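Putative acetylornithine deacetylase (Sulfolobus tokodaii, PDB 3VPB) probably catalyses the ATP-dependent joining of glutamate, through its amino group, to the gamma-carboxyl group of the C-terminal glutamate of the carrier protein LysW in arginine biosynthesis. Local coordinates at residues Arg11-Leu16 with Glu256-Met261; Pro123-Pro128 with Gln167-Tyr172; Asp176-Ala181 with Ser235-Glu240. All coordinates share one frame; numbering follows the deposited sequence.

Contact 1: Arg11-Leu16 with Glu256-Met261; sequences RQEEKL and EFKGFM. With GLU (glutamic acid), chain M.
Glu13 lies over the ring of Phe257, its CG 3.5 Å from the ring centroid and 10° off the normal, a CH-pi contact in which the two side chains run past each other in opposite directions. A bend at chi2 (83°) turns the carboxylate back to the start of helix 258-264, where OE1 accepts two backbone N-H groups. Phe257 N, at the N-cap, lies 2.9 Å from Glu13 OE1 and uses its anti lone pair, while Lys258 N comes from above the carboxylate plane. Arg11 crosses Glu256 at about a right angle, and its NH1 reaches OE1 of Glu256 at 3.1 Å in a bent salt bridge, the guanidinium and carboxylate planes 55° apart. Glu14 holds the same guanidinium side-on through NE and NH2. The other oxygen of Glu256, OE2, accepts Trp133 NE1 and the amino group of the bound glutamate, whose side-chain carboxylate is taken by the N-H groups of Gly259 and Phe260, the pair thought to be essential for substrate specificity. Leu16 and Met261 meet tip to tip, CD1 to SD 3.7 Å. The contact joins helix 12-23 to helix 258-264, with helix 268-280 against Leu16 and Phe257, and strand 175-182 touching Phe257 through Ile180.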
# COMPACT_ATOMS: atom_id res chain seq x y z
N ARG B 11 18.04 13.31 14.22
CA ARG B 11 17.24 14.19 15.08
C ARG B 11 18.12 14.77 16.17
O ARG B 11 19.31 14.42 16.29
CB ARG B 11 16.11 13.41 15.79
CG ARG B 11 15.20 12.59 14.92
CD ARG B 11 14.49 11.53 15.72
NE ARG B 11 15.36 10.37 15.96
CZ ARG B 11 14.93 9.15 16.26
NH1 ARG B 11 13.63 8.94 16.39
NH2 ARG B 11 15.80 8.14 16.42
N GLN B 12 17.52 15.60 17.03
CA GLN B 12 18.25 16.15 18.17
C GLN B 12 18.93 15.05 18.97
O GLN B 12 20.07 15.22 19.41
CB GLN B 12 17.31 16.95 19.08
CG GLN B 12 17.46 18.46 18.95
CD GLN B 12 18.85 18.95 19.36
OE1 GLN B 12 19.60 19.43 18.52
NE2 GLN B 12 19.19 18.81 20.64
N GLU B 13 18.24 13.93 19.13
CA GLU B 13 18.75 12.82 19.93
C GLU B 13 20.07 12.31 19.35
O GLU B 13 21.02 12.05 20.08
CB GLU B 13 17.73 11.68 19.98
CG GLU B 13 16.57 11.89 20.98
CD GLU B 13 15.41 12.74 20.46
OE1 GLU B 13 14.40 12.84 21.19
OE2 GLU B 13 15.50 13.28 19.34
N GLU B 14 20.12 12.11 18.04
CA GLU B 14 21.34 11.63 17.40
C GLU B 14 22.48 12.64 17.51
O GLU B 14 23.63 12.26 17.73
CB GLU B 14 21.09 11.24 15.95
CG GLU B 14 20.30 9.93 15.82
CD GLU B 14 18.82 10.06 16.25
OE1 GLU B 14 18.14 11.03 15.84
OE2 GLU B 14 18.34 9.19 17.00
N LYS B 15 22.15 13.93 17.38
CA LYS B 15 23.15 14.99 17.52
C LYS B 15 23.75 15.00 18.90
O LYS B 15 24.98 15.11 19.07
CB LYS B 15 22.53 16.34 17.19
CG LYS B 15 22.23 16.49 15.72
CD LYS B 15 21.59 17.85 15.44
CE LYS B 15 20.21 17.95 16.04
NZ LYS B 15 19.88 19.37 16.34
N LEU B 16 22.88 14.86 19.90
CA LEU B 16 23.30 14.82 21.30
C LEU B 16 24.18 13.60 21.59
O LEU B 16 25.13 13.69 22.37
CB LEU B 16 22.09 14.87 22.25
CG LEU B 16 21.29 16.18 22.34
CD1 LEU B 16 20.07 15.98 23.22
CD2 LEU B 16 22.14 17.37 22.87
N GLU B 256 13.29 8.08 22.00
CA GLU B 256 13.50 9.51 21.89
C GLU B 256 13.50 10.02 23.33
O GLU B 256 13.04 9.32 24.24
CB GLU B 256 12.42 10.16 21.03
CG GLU B 256 12.57 9.92 19.50
CD GLU B 256 11.31 10.34 18.75
OE1 GLU B 256 11.42 10.81 17.59
OE2 GLU B 256 10.20 10.21 19.33
N PHE B 257 14.09 11.20 23.56
CA PHE B 257 14.26 11.69 24.93
C PHE B 257 14.28 13.19 25.09
O PHE B 257 14.68 13.67 26.15
CB PHE B 257 15.49 11.03 25.64
CG PHE B 257 16.76 11.03 24.83
CD1 PHE B 257 17.63 12.14 24.82
CD2 PHE B 257 17.13 9.88 24.09
CE1 PHE B 257 18.83 12.10 24.09
CE2 PHE B 257 18.29 9.85 23.31
CZ PHE B 257 19.16 10.96 23.33
N LYS B 258 13.78 13.95 24.10
CA LYS B 258 13.69 15.41 24.26
C LYS B 258 12.74 15.83 25.39
O LYS B 258 13.03 16.77 26.14
CB LYS B 258 13.27 16.11 22.97
CG LYS B 258 14.42 16.38 22.02
CD LYS B 258 13.98 17.36 20.93
CE LYS B 258 13.10 16.66 19.92
NZ LYS B 258 12.13 17.61 19.33
N GLY B 259 11.61 15.14 25.48
CA GLY B 259 10.65 15.35 26.57
C GLY B 259 11.22 14.93 27.90
O GLY B 259 11.07 15.65 28.91
N PHE B 260 11.89 13.78 27.91
CA PHE B 260 12.52 13.25 29.13
C PHE B 260 13.46 14.30 29.68
O PHE B 260 13.43 14.60 30.90
CB PHE B 260 13.25 11.95 28.78
CG PHE B 260 13.72 11.16 29.96
CD1 PHE B 260 12.92 10.16 30.51
CD2 PHE B 260 14.99 11.36 30.46
CE1 PHE B 260 13.38 9.41 31.60
CE2 PHE B 260 15.46 10.63 31.53
CZ PHE B 260 14.67 9.64 32.09
N MET B 261 14.27 14.87 28.80
CA MET B 261 15.25 15.89 29.22
C MET B 261 14.61 17.15 29.81
O MET B 261 15.08 17.65 30.83
CB MET B 261 16.22 16.24 28.11
CG MET B 261 17.22 15.14 27.87
SD MET B 261 18.30 15.54 26.49
CE MET B 261 19.31 16.80 27.33
N GLU M . 8.31 9.10 21.21
CA GLU M . 8.04 9.74 22.53
C GLU M . 6.76 10.54 22.45
O GLU M . 6.08 10.68 23.48
CB GLU M . 9.20 10.65 22.95
CG GLU M . 9.10 11.14 24.38
CD GLU M . 10.27 12.04 24.79
OE1 GLU M . 10.73 12.86 23.96
OE2 GLU M . 10.70 11.92 25.97
OXT GLU M . 6.39 11.08 21.38

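Contact 2: Pro123-Pro128 with Gln167-Tyr172; sequences PLIDKP and QEYIQY. With ADP (adenosine-5'-diphosphate), chain L.
Lys127 and Gln167 meet at the nucleotide, where NZ of Lys127 donates to OE1 of Gln167 at 2.8 Å from above the amide carbonyl plane. N7 and O1A of ADP and Asn249 OD1 also lie in bonding range of NZ, whose three protons must be shared among the four acceptors; one side chain thus ties the adenine to the alpha-phosphate. OE1 of Gln167 also accepts the exocyclic N6 of the adenine, at 2.8 Å and 164°. Hydrogen bonds of NE2 with Ser104 and Tyr91 probably fix the amide with its oxygen toward the base. The backbone completes the recognition: Glu168 O takes the second N6 proton, and Ile170 N donates to N1 in an almost straight bond of 2.9 Å (177°).

The Lys127 and Gln167 side chains spring from strands 124-127 and 164-168, which pair antiparallel as the two inner strands of a four-stranded sheet in the ATP-grasp fold. Ile125 and Gln167 form a hydrogen-bonded pair, Ile125 N to Gln167 O being 2.9 Å and Gln167 N to Ile125 O 2.8 Å. Both side chains stand on the same sheet face, so they reach the adenine together.

Apolar groups line the base. CG1 of Ile125 lies 3.7 Å from C6 of ADP, while its CG2 branch comes near N7. CG1 also touches CD1 of Tyr169 at 3.6 Å, the two side chains crossing at a slant. With CG anti to the backbone N (chi1 179°), the Tyr169 ring is carried to the C2 side of the adenine. Farther out, beyond the paired residues, a water donates to Pro123 O and accepts from Tyr169 N, bridging the separating chains. Leu139 of strand 138-140 packs against both Ile125 and Tyr169.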
# COMPACT_ATOMS: atom_id res chain seq x y z
N PRO B 123 -16.09 1.22 26.13
CA PRO B 123 -15.13 1.64 25.10
C PRO B 123 -13.91 0.75 25.15
O PRO B 123 -13.67 0.06 26.17
CB PRO B 123 -14.73 3.05 25.54
CG PRO B 123 -14.78 2.95 27.05
CD PRO B 123 -16.05 2.14 27.29
N LEU B 124 -13.14 0.78 24.07
CA LEU B 124 -11.89 0.02 24.01
C LEU B 124 -10.87 0.78 23.18
O LEU B 124 -11.20 1.72 22.44
CB LEU B 124 -12.14 -1.38 23.41
CG LEU B 124 -12.84 -1.53 22.08
CD1 LEU B 124 -11.81 -1.45 20.94
CD2 LEU B 124 -13.57 -2.91 22.08
N ILE B 125 -9.61 0.36 23.29
CA ILE B 125 -8.55 0.82 22.40
C ILE B 125 -8.21 -0.29 21.41
O ILE B 125 -8.12 -1.43 21.77
CB ILE B 125 -7.29 1.24 23.23
CG1 ILE B 125 -7.61 2.53 23.98
CG2 ILE B 125 -5.98 1.32 22.37
CD1 ILE B 125 -7.35 3.85 23.19
N ASP B 126 -8.09 0.06 20.13
CA ASP B 126 -7.65 -0.91 19.11
C ASP B 126 -6.42 -0.29 18.46
O ASP B 126 -6.48 0.78 17.87
CB ASP B 126 -8.77 -1.14 18.09
CG ASP B 126 -8.40 -2.15 17.01
OD1 ASP B 126 -7.19 -2.33 16.75
OD2 ASP B 126 -9.32 -2.71 16.36
N LYS B 127 -5.28 -0.96 18.58
CA LYS B 127 -4.07 -0.46 17.95
C LYS B 127 -3.31 -1.61 17.30
O LYS B 127 -3.48 -2.77 17.69
CB LYS B 127 -3.19 0.31 18.96
CG LYS B 127 -2.67 -0.59 20.09
CD LYS B 127 -2.19 0.25 21.29
CE LYS B 127 -1.72 -0.67 22.42
NZ LYS B 127 -1.50 0.16 23.68
N PRO B 128 -2.50 -1.29 16.29
CA PRO B 128 -1.73 -2.37 15.65
C PRO B 128 -0.47 -2.69 16.47
O PRO B 128 -0.08 -1.86 17.31
CB PRO B 128 -1.35 -1.78 14.30
CG PRO B 128 -2.18 -0.54 14.11
CD PRO B 128 -2.47 -0.04 15.51
N GLN B 167 -8.03 -3.69 23.47
CA GLN B 167 -7.76 -3.71 24.90
C GLN B 167 -8.57 -2.72 25.71
O GLN B 167 -9.20 -1.80 25.17
CB GLN B 167 -6.26 -3.56 25.21
CG GLN B 167 -5.52 -2.60 24.34
CD GLN B 167 -4.08 -2.28 24.78
OE1 GLN B 167 -3.75 -1.12 24.84
NE2 GLN B 167 -3.23 -3.31 25.04
N GLU B 168 -8.57 -2.94 27.00
CA GLU B 168 -9.27 -2.03 27.91
C GLU B 168 -8.68 -0.64 27.81
O GLU B 168 -7.47 -0.47 27.60
CB GLU B 168 -9.20 -2.54 29.36
CG GLU B 168 -7.81 -2.68 29.89
CD GLU B 168 -7.78 -3.05 31.37
OE1 GLU B 168 -8.63 -2.53 32.14
OE2 GLU B 168 -6.89 -3.85 31.76
N TYR B 169 -9.54 0.36 27.97
CA TYR B 169 -9.11 1.74 27.96
C TYR B 169 -8.75 2.15 29.39
O TYR B 169 -9.58 2.03 30.29
CB TYR B 169 -10.24 2.60 27.40
CG TYR B 169 -9.93 4.07 27.36
CD1 TYR B 169 -8.81 4.54 26.68
CD2 TYR B 169 -10.75 4.98 28.00
CE1 TYR B 169 -8.51 5.91 26.64
CE2 TYR B 169 -10.48 6.35 27.96
CZ TYR B 169 -9.37 6.80 27.28
OH TYR B 169 -9.11 8.14 27.27
N ILE B 170 -7.49 2.57 29.60
CA ILE B 170 -7.01 2.86 30.94
C ILE B 170 -6.54 4.30 30.95
O ILE B 170 -5.45 4.62 30.43
CB ILE B 170 -5.85 1.91 31.40
CG1 ILE B 170 -6.20 0.44 31.13
CG2 ILE B 170 -5.54 2.10 32.88
CD1 ILE B 170 -5.06 -0.55 31.44
N GLN B 171 -7.36 5.18 31.52
CA GLN B 171 -6.96 6.57 31.65
C GLN B 171 -7.93 7.29 32.56
O GLN B 171 -9.13 7.43 32.25
CB GLN B 171 -6.95 7.28 30.28
CG GLN B 171 -6.49 8.74 30.36
CD GLN B 171 -5.10 8.87 30.89
OE1 GLN B 171 -4.89 9.41 31.97
NE2 GLN B 171 -4.13 8.35 30.15
N TYR B 172 -7.40 7.81 33.66
CA TYR B 172 -8.22 8.63 34.54
C TYR B 172 -7.44 9.80 35.11
O TYR B 172 -7.97 10.56 35.92
CB TYR B 172 -8.90 7.79 35.60
CG TYR B 172 -8.03 7.38 36.76
CD1 TYR B 172 -7.01 6.45 36.59
CD2 TYR B 172 -8.23 7.92 38.03
CE1 TYR B 172 -6.21 6.06 37.66
CE2 TYR B 172 -7.42 7.53 39.12
CZ TYR B 172 -6.42 6.62 38.92
OH TYR B 172 -5.61 6.22 39.96
PB ADP L . 2.82 4.12 20.45
O1B ADP L . 3.88 3.10 20.26
O2B ADP L . 3.15 5.28 21.37
O3B ADP L . 2.14 4.59 19.19
PA ADP L . 1.08 3.38 22.66
O1A ADP L . 0.43 2.02 22.89
O2A ADP L . 2.13 3.96 23.57
O3A ADP L . 1.61 3.30 21.14
O5' ADP L . -0.14 4.42 22.56
C5' ADP L . 0.02 5.83 22.38
C4' ADP L . -0.82 6.58 23.38
O4' ADP L . -2.17 6.12 23.29
C3' ADP L . -0.38 6.26 24.82
O3' ADP L . 0.62 7.19 25.26
C2' ADP L . -1.66 6.42 25.60
O2' ADP L . -1.90 7.80 25.89
C1' ADP L . -2.70 5.97 24.61
N9 ADP L . -3.04 4.55 24.82
C8 ADP L . -2.58 3.47 24.13
N7 ADP L . -3.17 2.37 24.60
C5 ADP L . -4.01 2.73 25.58
C6 ADP L . -4.92 2.05 26.51
N6 ADP L . -5.08 0.72 26.44
N1 ADP L . -5.66 2.81 27.37
C2 ADP L . -5.54 4.14 27.44
N3 ADP L . -4.69 4.82 26.63
C4 ADP L . -3.92 4.16 25.72
O HOH W 1 -12.27 -0.25 28.47

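Contact 3: Asp176-Ala181 with Ser235-Glu240; sequences DIRCIA and SIDILE. With MG (magnesium ion), chain N; ADP (adenosine-5'-diphosphate), chain L; GLU (glutamic acid), chain M; SO4 (sulfate ion), chain P.
OD1 of Asp237 is gripped by two nitrogens of Arg178, NH2 at 2.9 Å along its syn lone pair and NE at 3.0 Å from the same side but 35° out of the carboxylate plane. Both bonds leave Arg178 in the plane of its guanidinium, which is turned 37° from the carboxylate. The chain of Arg178 folds back at chi2 and chi3, bringing the guanidinium edge-on to the carboxylate of Asp237, its cross-strand neighbour, while Ser235 OG sits over one guanidinium face. That hydroxyl is hydrogen-bonded to Glu56 of the LysW chain, which also forms a salt bridge with Arg178 NH1.

While OD1 is held by the arginine, OD2 of Asp237 binds the magnesium ion at 2.1 Å. ADP O2A and O2B, a water, Glu250 and a sulfate ion, probably from the crystallisation liquor, complete the site. Arg178 NH2 further donates to O4 of this sulfate at 2.7 Å. Replacing Arg178 by a leucine would probably leave Asp237 OD1 without these two donors, so that less fixes the rotation of the carboxylate, with the sulfate and Glu56 of LysW each losing a positive partner. Nearby, Asp176 OD1 accepts the ribose O3' of ADP at 2.6 Å and is also salt-bridged to Arg192.

The strands pair antiparallel, at 155° between their directions. Ile177 with Ile238 and Cys179 with Ile236 are the hydrogen-bonded pairs, Ile177 O to Ile238 N being 2.8 Å. Their side chains occupy the other face, where helix 216-229 packs and Cys179 is disulfide-bonded to Cys189. A sheet with one face against a helix and the other bearing charged residues round metal, nucleotide and bound glutamate is characteristic of the ATP-grasp active site.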
# COMPACT_ATOMS: atom_id res chain seq x y z
N ASP B 176 0.24 9.71 30.66
CA ASP B 176 0.85 8.43 30.93
C ASP B 176 2.26 8.64 31.47
O ASP B 176 2.71 9.79 31.61
CB ASP B 176 0.73 7.46 29.75
CG ASP B 176 1.65 7.80 28.59
OD1 ASP B 176 1.68 6.97 27.65
OD2 ASP B 176 2.35 8.85 28.62
N ILE B 177 2.93 7.57 31.85
CA ILE B 177 4.26 7.69 32.41
C ILE B 177 5.27 7.11 31.43
O ILE B 177 5.06 6.04 30.87
CB ILE B 177 4.32 7.00 33.77
CG1 ILE B 177 3.35 7.69 34.75
CG2 ILE B 177 5.75 7.01 34.33
CD1 ILE B 177 3.12 6.85 36.05
N ARG B 178 6.34 7.85 31.20
CA ARG B 178 7.43 7.40 30.35
C ARG B 178 8.69 7.30 31.23
O ARG B 178 9.06 8.27 31.89
CB ARG B 178 7.59 8.42 29.21
CG ARG B 178 8.94 8.39 28.49
CD ARG B 178 9.30 7.01 27.97
NE ARG B 178 8.48 6.54 26.86
CZ ARG B 178 8.68 6.88 25.58
NH1 ARG B 178 9.66 7.72 25.25
NH2 ARG B 178 7.89 6.39 24.63
N CYS B 179 9.30 6.13 31.25
CA CYS B 179 10.60 5.90 31.91
C CYS B 179 11.65 5.48 30.89
O CYS B 179 11.30 5.03 29.77
CB CYS B 179 10.44 4.82 32.97
SG CYS B 179 9.08 5.20 34.12
N ILE B 180 12.92 5.60 31.28
CA ILE B 180 14.03 5.16 30.46
C ILE B 180 14.92 4.32 31.38
O ILE B 180 15.10 4.65 32.55
CB ILE B 180 14.85 6.34 29.90
CG1 ILE B 180 14.02 7.07 28.82
CG2 ILE B 180 16.20 5.83 29.29
CD1 ILE B 180 14.73 8.21 28.08
N ALA B 181 15.44 3.23 30.84
CA ALA B 181 16.37 2.37 31.55
C ALA B 181 17.62 2.18 30.69
O ALA B 181 17.54 2.07 29.45
CB ALA B 181 15.74 1.03 31.85
N SER B 235 12.96 2.67 26.32
CA SER B 235 11.93 3.40 27.05
C SER B 235 10.76 2.49 27.36
O SER B 235 10.57 1.42 26.74
CB SER B 235 11.48 4.67 26.30
OG SER B 235 10.85 4.32 25.09
N ILE B 236 9.99 2.89 28.37
CA ILE B 236 8.84 2.12 28.81
C ILE B 236 7.69 3.09 29.01
O ILE B 236 7.87 4.19 29.58
CB ILE B 236 9.11 1.41 30.17
CG1 ILE B 236 10.47 0.69 30.20
CG2 ILE B 236 8.01 0.38 30.46
CD1 ILE B 236 11.74 1.59 30.50
N ASP B 237 6.51 2.69 28.51
CA ASP B 237 5.28 3.45 28.69
C ASP B 237 4.44 2.73 29.74
O ASP B 237 4.19 1.51 29.63
CB ASP B 237 4.44 3.51 27.39
CG ASP B 237 5.07 4.31 26.26
OD1 ASP B 237 6.30 4.53 26.23
OD2 ASP B 237 4.31 4.75 25.35
N ILE B 238 3.99 3.48 30.74
CA ILE B 238 3.12 2.93 31.78
C ILE B 238 1.82 3.73 31.92
O ILE B 238 1.80 4.95 31.82
CB ILE B 238 3.89 2.84 33.12
CG1 ILE B 238 4.89 1.68 33.03
CG2 ILE B 238 2.92 2.66 34.33
CD1 ILE B 238 5.96 1.69 34.10
N LEU B 239 0.71 2.99 32.09
CA LEU B 239 -0.60 3.56 32.32
C LEU B 239 -1.01 3.31 33.76
O LEU B 239 -0.56 2.34 34.39
CB LEU B 239 -1.65 2.93 31.39
CG LEU B 239 -1.41 3.15 29.90
CD1 LEU B 239 -2.20 2.13 29.08
CD2 LEU B 239 -1.77 4.59 29.57
N GLU B 240 -1.86 4.19 34.28
CA GLU B 240 -2.28 4.08 35.70
C GLU B 240 -3.75 3.71 35.75
O GLU B 240 -4.61 4.48 35.26
CB GLU B 240 -2.04 5.41 36.42
CG GLU B 240 -0.56 5.81 36.44
CD GLU B 240 -0.36 7.29 36.68
OE1 GLU B 240 -0.56 8.10 35.74
OE2 GLU B 240 0.03 7.65 37.81
MG MG N . 3.87 4.87 23.33
PB ADP L . 2.82 4.12 20.45
O1B ADP L . 3.88 3.10 20.26
O2B ADP L . 3.15 5.28 21.37
O3B ADP L . 2.14 4.59 19.19
PA ADP L . 1.08 3.38 22.66
O1A ADP L . 0.43 2.02 22.89
O2A ADP L . 2.13 3.96 23.57
O3A ADP L . 1.61 3.30 21.14
O5' ADP L . -0.14 4.42 22.56
C5' ADP L . 0.02 5.83 22.38
C4' ADP L . -0.82 6.58 23.38
O4' ADP L . -2.17 6.12 23.29
C3' ADP L . -0.38 6.26 24.82
O3' ADP L . 0.62 7.19 25.26
C2' ADP L . -1.66 6.42 25.60
O2' ADP L . -1.90 7.80 25.89
C1' ADP L . -2.70 5.97 24.61
N9 ADP L . -3.04 4.55 24.82
C8 ADP L . -2.58 3.47 24.13
N7 ADP L . -3.17 2.37 24.60
C5 ADP L . -4.01 2.73 25.58
C6 ADP L . -4.92 2.05 26.51
N6 ADP L . -5.08 0.72 26.44
N1 ADP L . -5.66 2.81 27.37
C2 ADP L . -5.54 4.14 27.44
N3 ADP L . -4.69 4.82 26.63
C4 ADP L . -3.92 4.16 25.72
N GLU M . 8.31 9.10 21.21
CA GLU M . 8.04 9.74 22.53
C GLU M . 6.76 10.54 22.45
O GLU M . 6.08 10.68 23.48
CB GLU M . 9.20 10.65 22.95
CG GLU M . 9.10 11.14 24.38
CD GLU M . 10.27 12.04 24.79
OE1 GLU M . 10.73 12.86 23.96
OE2 GLU M . 10.70 11.92 25.97
OXT GLU M . 6.39 11.08 21.38
S SO4 P . 6.31 6.23 21.53
O1 SO4 P . 6.17 5.10 20.60
O2 SO4 P . 6.01 7.45 20.80
O3 SO4 P . 5.48 6.12 22.75
O4 SO4 P . 7.72 6.34 21.91
O HOH W 2 1.52 4.53 26.71
O HOH W 3 3.04 6.72 23.98

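In the fold
Contacts 2 and 3 come in series along the chain, and both are nested inside the long loop closed by contact 1, which joins the preATP-grasp region to the ATP-grasp region. The centre of contact 3 lies about 16 Å from each of the other two, whose own centres are about 28 Å apart. Contact 2 belongs to the four-stranded antiparallel sheet and contact 3 to the five-stranded one; strands 164-168 and 175-182 follow each other and lead from one to the other, with ADP between them. Contact 1 packs onto contact 3 through Phe257 and Phe260 against Ile180, and these two share the bound glutamate. Nucleotide, metal and amino-acid sites therefore follow one another across the three contacts.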